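PDB 2YR1: 3-dehydroquinate dehydratase, which probably catalyses the cis-dehydration of 3-dehydroquinate to 3-dehydroshikimate, the third step of the chorismate pathway toward the aromatic amino acids. Local coordinates for residues D184-V187 and L188-A191; R216-G219 and W220-G223; D243-R246 and T247-I251. All coordinates share one frame; numbering follows the deposited sequence.

Contact 1: D184-V187 and L188-A191; sequences DVLV and LLQA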
# COMPACT_ATOMS: atom_id res chain seq x y z
N ASP A 184 -4.94 3.70 12.10
CA ASP A 184 -6.32 3.37 11.73
C ASP A 184 -6.38 2.70 10.37
O ASP A 184 -7.20 1.81 10.15
CB ASP A 184 -7.19 4.62 11.65
CG ASP A 184 -7.64 5.11 13.01
OD1 ASP A 184 -7.67 4.30 13.98
OD2 ASP A 184 -7.98 6.30 13.09
N VAL A 185 -5.51 3.14 9.46
CA VAL A 185 -5.47 2.55 8.13
C VAL A 185 -5.07 1.08 8.22
O VAL A 185 -5.67 0.24 7.57
CB VAL A 185 -4.48 3.33 7.21
CG1 VAL A 185 -4.41 2.68 5.86
CG2 VAL A 185 -4.95 4.78 7.06
N LEU A 186 -4.09 0.77 9.06
CA LEU A 186 -3.64 -0.61 9.23
C LEU A 186 -4.76 -1.43 9.92
O LEU A 186 -4.95 -2.59 9.61
CB LEU A 186 -2.34 -0.63 10.04
CG LEU A 186 -1.13 0.03 9.35
CD1 LEU A 186 0.10 -0.12 10.22
CD2 LEU A 186 -0.87 -0.62 7.98
N VAL A 187 -5.50 -0.83 10.86
CA VAL A 187 -6.63 -1.53 11.49
C VAL A 187 -7.63 -1.99 10.39
O VAL A 187 -8.09 -3.15 10.37
CB VAL A 187 -7.36 -0.60 12.49
CG1 VAL A 187 -8.70 -1.16 12.86
CG2 VAL A 187 -6.50 -0.41 13.72
N LEU A 188 -7.96 -1.09 9.47
CA LEU A 188 -8.88 -1.44 8.39
C LEU A 188 -8.34 -2.59 7.53
O LEU A 188 -9.11 -3.47 7.10
CB LEU A 188 -9.16 -0.25 7.48
CG LEU A 188 -10.02 -0.82 6.33
CD1 LEU A 188 -11.47 -0.82 6.76
CD2 LEU A 188 -9.81 -0.08 5.06
N LEU A 189 -7.05 -2.59 7.24
CA LEU A 189 -6.48 -3.67 6.42
C LEU A 189 -6.45 -4.98 7.21
O LEU A 189 -6.73 -6.06 6.68
CB LEU A 189 -5.07 -3.30 5.95
CG LEU A 189 -4.97 -2.09 5.01
CD1 LEU A 189 -3.52 -1.84 4.63
CD2 LEU A 189 -5.81 -2.33 3.76
N GLN A 190 -6.11 -4.89 8.49
CA GLN A 190 -6.06 -6.09 9.34
C GLN A 190 -7.43 -6.73 9.40
O GLN A 190 -7.57 -7.95 9.33
CB GLN A 190 -5.63 -5.72 10.76
CG GLN A 190 -4.26 -5.10 10.88
CD GLN A 190 -4.12 -4.26 12.14
OE1 GLN A 190 -4.41 -4.73 13.25
NE2 GLN A 190 -3.69 -3.00 11.98
N ALA A 191 -8.47 -5.92 9.60
CA ALA A 191 -9.82 -6.47 9.67
C ALA A 191 -10.20 -7.10 8.33
O ALA A 191 -10.92 -8.10 8.30
CB ALA A 191 -10.83 -5.37 10.02

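Contact 2: R216-G219 and W220-G223; sequences RLAG and WLFG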
# COMPACT_ATOMS: atom_id res chain seq x y z
N ARG A 216 -7.26 2.05 -1.23
CA ARG A 216 -7.98 1.97 -2.49
C ARG A 216 -7.08 1.38 -3.58
O ARG A 216 -7.55 0.85 -4.58
CB ARG A 216 -8.46 3.37 -2.92
CG ARG A 216 -9.35 4.06 -1.90
CD ARG A 216 -9.90 5.39 -2.44
NE ARG A 216 -10.83 6.05 -1.53
CZ ARG A 216 -12.09 5.67 -1.33
NH1 ARG A 216 -12.59 4.62 -1.97
NH2 ARG A 216 -12.87 6.35 -0.50
N LEU A 217 -5.77 1.45 -3.37
CA LEU A 217 -4.83 0.95 -4.36
C LEU A 217 -4.25 -0.42 -4.00
O LEU A 217 -3.79 -1.14 -4.88
CB LEU A 217 -3.67 1.94 -4.53
CG LEU A 217 -3.97 3.40 -4.92
CD1 LEU A 217 -2.72 4.23 -4.77
CD2 LEU A 217 -4.49 3.47 -6.35
N ALA A 218 -4.26 -0.77 -2.71
CA ALA A 218 -3.68 -2.03 -2.26
C ALA A 218 -4.57 -2.91 -1.40
O ALA A 218 -4.14 -3.96 -0.95
CB ALA A 218 -2.38 -1.74 -1.51
N GLY A 219 -5.80 -2.48 -1.16
CA GLY A 219 -6.68 -3.29 -0.34
C GLY A 219 -6.91 -4.68 -0.91
O GLY A 219 -7.12 -5.63 -0.16
N TRP A 220 -6.87 -4.80 -2.24
CA TRP A 220 -7.08 -6.10 -2.88
C TRP A 220 -6.07 -7.14 -2.45
O TRP A 220 -6.32 -8.33 -2.58
CB TRP A 220 -7.06 -5.95 -4.41
CG TRP A 220 -5.77 -5.44 -4.97
CD1 TRP A 220 -5.35 -4.14 -5.01
CD2 TRP A 220 -4.71 -6.22 -5.51
NE1 TRP A 220 -4.09 -4.07 -5.54
CE2 TRP A 220 -3.67 -5.33 -5.86
CE3 TRP A 220 -4.53 -7.59 -5.74
CZ2 TRP A 220 -2.46 -5.76 -6.43
CZ3 TRP A 220 -3.33 -8.03 -6.31
CH2 TRP A 220 -2.31 -7.11 -6.65
N LEU A 221 -4.92 -6.70 -1.92
CA LEU A 221 -3.88 -7.63 -1.45
C LEU A 221 -4.29 -8.28 -0.12
O LEU A 221 -3.70 -9.28 0.32
CB LEU A 221 -2.55 -6.87 -1.26
CG LEU A 221 -1.83 -6.41 -2.55
CD1 LEU A 221 -0.78 -5.35 -2.21
CD2 LEU A 221 -1.18 -7.59 -3.24
N PHE A 222 -5.29 -7.70 0.52
CA PHE A 222 -5.76 -8.16 1.83
C PHE A 222 -7.19 -8.64 1.78
O PHE A 222 -7.78 -8.93 2.82
CB PHE A 222 -5.59 -7.04 2.86
CG PHE A 222 -4.18 -6.56 2.98
CD1 PHE A 222 -3.23 -7.32 3.66
CD2 PHE A 222 -3.77 -5.41 2.31
CE1 PHE A 222 -1.88 -6.94 3.66
CE2 PHE A 222 -2.44 -5.02 2.30
CZ PHE A 222 -1.48 -5.78 2.98
N GLY A 223 -7.75 -8.74 0.58
CA GLY A 223 -9.10 -9.25 0.44
C GLY A 223 -10.18 -8.31 -0.04
O GLY A 223 -11.35 -8.72 -0.12
O HOH W 1 -7.48 -2.06 -3.68

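Contact 3: D243-R246 and T247-I251; sequences DDVR and TVLSI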
# COMPACT_ATOMS: atom_id res chain seq x y z
N ASP A 243 -7.76 6.59 -13.88
CA ASP A 243 -6.52 6.41 -14.64
C ASP A 243 -5.31 6.18 -13.73
O ASP A 243 -4.44 5.37 -14.02
CB ASP A 243 -6.27 7.62 -15.55
CG ASP A 243 -7.21 7.66 -16.74
OD1 ASP A 243 -7.57 6.57 -17.26
OD2 ASP A 243 -7.58 8.77 -17.17
N ASP A 244 -5.27 6.91 -12.62
CA ASP A 244 -4.16 6.76 -11.68
C ASP A 244 -4.29 5.44 -10.91
O ASP A 244 -3.30 4.80 -10.59
CB ASP A 244 -4.09 7.96 -10.74
CG ASP A 244 -3.77 9.27 -11.48
OD1 ASP A 244 -2.83 9.28 -12.29
OD2 ASP A 244 -4.46 10.28 -11.26
N VAL A 245 -5.52 5.01 -10.64
CA VAL A 245 -5.73 3.74 -9.95
C VAL A 245 -5.19 2.60 -10.82
O VAL A 245 -4.47 1.73 -10.34
CB VAL A 245 -7.22 3.51 -9.65
CG1 VAL A 245 -7.43 2.13 -9.09
CG2 VAL A 245 -7.69 4.54 -8.62
N ARG A 246 -5.54 2.63 -12.12
CA ARG A 246 -5.09 1.62 -13.09
C ARG A 246 -3.56 1.58 -13.16
O ARG A 246 -2.96 0.51 -13.20
CB ARG A 246 -5.63 1.94 -14.50
CG ARG A 246 -7.14 1.86 -14.66
CD ARG A 246 -7.54 2.33 -16.06
NE ARG A 246 -8.97 2.25 -16.33
CZ ARG A 246 -9.68 1.13 -16.23
NH1 ARG A 246 -9.08 0.00 -15.87
NH2 ARG A 246 -10.98 1.14 -16.52
N THR A 247 -2.94 2.75 -13.20
CA THR A 247 -1.47 2.84 -13.27
C THR A 247 -0.84 2.04 -12.13
O THR A 247 0.01 1.18 -12.34
CB THR A 247 -1.01 4.32 -13.15
OG1 THR A 247 -1.49 5.05 -14.29
CG2 THR A 247 0.51 4.42 -13.08
N VAL A 248 -1.26 2.35 -10.90
CA VAL A 248 -0.71 1.68 -9.72
C VAL A 248 -1.04 0.20 -9.66
O VAL A 248 -0.18 -0.64 -9.33
CB VAL A 248 -1.22 2.40 -8.42
CG1 VAL A 248 -0.75 1.67 -7.20
CG2 VAL A 248 -0.71 3.85 -8.42
N LEU A 249 -2.28 -0.14 -9.98
CA LEU A 249 -2.68 -1.55 -9.93
C LEU A 249 -1.82 -2.39 -10.84
O LEU A 249 -1.43 -3.49 -10.46
CB LEU A 249 -4.14 -1.73 -10.34
CG LEU A 249 -5.19 -1.19 -9.37
CD1 LEU A 249 -6.59 -1.50 -9.92
CD2 LEU A 249 -4.99 -1.83 -7.99
N SER A 250 -1.54 -1.89 -12.04
CA SER A 250 -0.75 -2.64 -13.00
C SER A 250 0.67 -2.87 -12.47
O SER A 250 1.19 -3.98 -12.55
CB SER A 250 -0.71 -1.90 -14.33
OG SER A 250 -2.03 -1.82 -14.88
N ILE A 251 1.27 -1.84 -11.90
CA ILE A 251 2.61 -1.96 -11.35
C ILE A 251 2.57 -2.90 -10.14
O ILE A 251 3.32 -3.86 -10.06
CB ILE A 251 3.13 -0.58 -10.93
CG1 ILE A 251 3.31 0.26 -12.19
CG2 ILE A 251 4.43 -0.73 -10.13
CD1 ILE A 251 3.56 1.72 -11.93
O HOH W 2 -1.65 7.56 -14.10

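Contact 1: D184-V187 and L188-A191
L186 and L189 share one conformation: chi1 near -65° sets each CG anti to the carbonyl carbon and beside the backbone N, and an extended chi2 carries the methyls outward from helix 182-198. L186 CD2 and L189 CD1 then come within 4.4 Å. On the same turn L189 CG rests against V185 O at 3.5 Å. Q190 has a similar first torsion (chi1 -61°), which turns it back toward L186 and V187, and NE2 passes at a slant to V187, 4.2 Å from its CG2. The amide is modelled too close to the L186 carbonyl, so its placing is doubtful. Replacing Q190 by an alanine removes the amide that crosses V187 and would probably leave Q190 of the second subunit without the polar neighbour it approaches. Under these side chains runs the regular helix ladder, from L188 N to D184 O (3.1 Å) through A191 N to V187 O (2.9 Å).

The helix belongs to a beta-alpha-beta unit of the TIM barrel, between strands 172-177 and 203-207. L188 turns to T215 of helix 213-218, while F222 of the second subunit packs on V185 and L186. The chemistry is thus divided: backbone polarity is spent within the helix, leucine and valine carbons make the hydrophobic surface offered to neighbours, and one amide adds a polar element at the dimer interface.

Contact 2: R216-G219 and W220-G223
W220 reaches back to L217 at the point where helix 213-218 of the TIM barrel gives way to 3-10 turns, before strand 226-228. Its first torsion (chi1 61°) holds CG between the backbone N and the carbonyl carbon, and this swings the indole back along the preceding turn. NE1 meets L217 O at the ring edge, in the plane of the indole, 3.0 Å away; the bent N-H angle of 133° makes this a weak hydrogen bond. The backbone N of W220 gives its proton to a water at 3.2 Å, which in turn donates weakly to R216 O. R216 itself, predicted to bind 3-dehydroquinate, uses NH2 to bond P237 O. Beyond the two segments, L252 and Q253 of helix 242-256 and the loop residue P20 touch the indole.

L221 N bonds to A218 O at 3.0 Å, from 52° out of the carbonyl plane, the oblique approach of an i to i+3 turn. Its side chain follows the same line: CD1 lies 4.0 Å from A218 CB, and I214 of the second subunit packs on both residues. L221 CG also sits over the centre of the W220 ring, 3.9 Å above its plane.

F222 N repeats the short bond, to G219 O at 2.8 Å, while its ring atom CD2 lies 3.6 Å from A218 O, which approaches the ring obliquely.

G223 ends the walk with a positive phi, where a side chain would be jammed against the carbonyl O of F222. Its N makes a weak bond to W220 O, 3.5 Å away.

Contact 3: D243-R246 and T247-I251
V245 and L249 run alongside each other in the same direction, one turn apart on helix 242-256, the last helix of the TIM barrel. V245 CG1 is anti to the backbone N (chi1 173°), and from there it meets L249 CD1 at 3.8 Å. L249 takes the other choice: with chi1 -69° its CG stands beside its own backbone N, 3.2 Å from V245 O. I22 of strand 21-26 touches both side chains, so this face of the helix is pressed on the barrel wall.

The polar side chains of the next turns bend back to the backbone. T247 carries OG1 beside its N (chi1 -65°), which brings the hydroxyl within 3.0 Å of D243 O, although where its proton goes is not settled. A water donates to D244 OD1 at 2.8 Å and lies a short 2.5 Å from T247 OG1, so it bridges the two side chains. The carboxylates have stronger partners elsewhere: D243 forms a salt bridge with K44, and D244 bonds through OD2 to Y255 of the second subunit, where T247 of that subunit packs on its own counterpart.

S250 repeats the threonine's conformation one turn later, and here the hydroxyl donates outright. R246 O is therefore gripped twice from opposite faces of its carbonyl plane, by S250 N at 3.0 Å and by S250 OG at 3.0 Å.

Contact 2 lies between the other two. Its centre is about 11 Å from that of contact 1, joined where L189 CD2 meets F222 CD2 at 4.0 Å, and about 13 Å from that of contact 3. There L249 CD2 sits 3.4 Å from W220 NE1. Contacts 1 and 3 do not touch, their nearest atoms being about 12 Å apart. All three help build the dimer interface. R216, predicted to bind 3-dehydroquinate, has its side chain about 8 Å from that of L188 and about 6 Å from that of V245; that of L188 is about 9 Å from that of K174, the predicted Schiff-base lysine, consistent with an interface behind the substrate pocket.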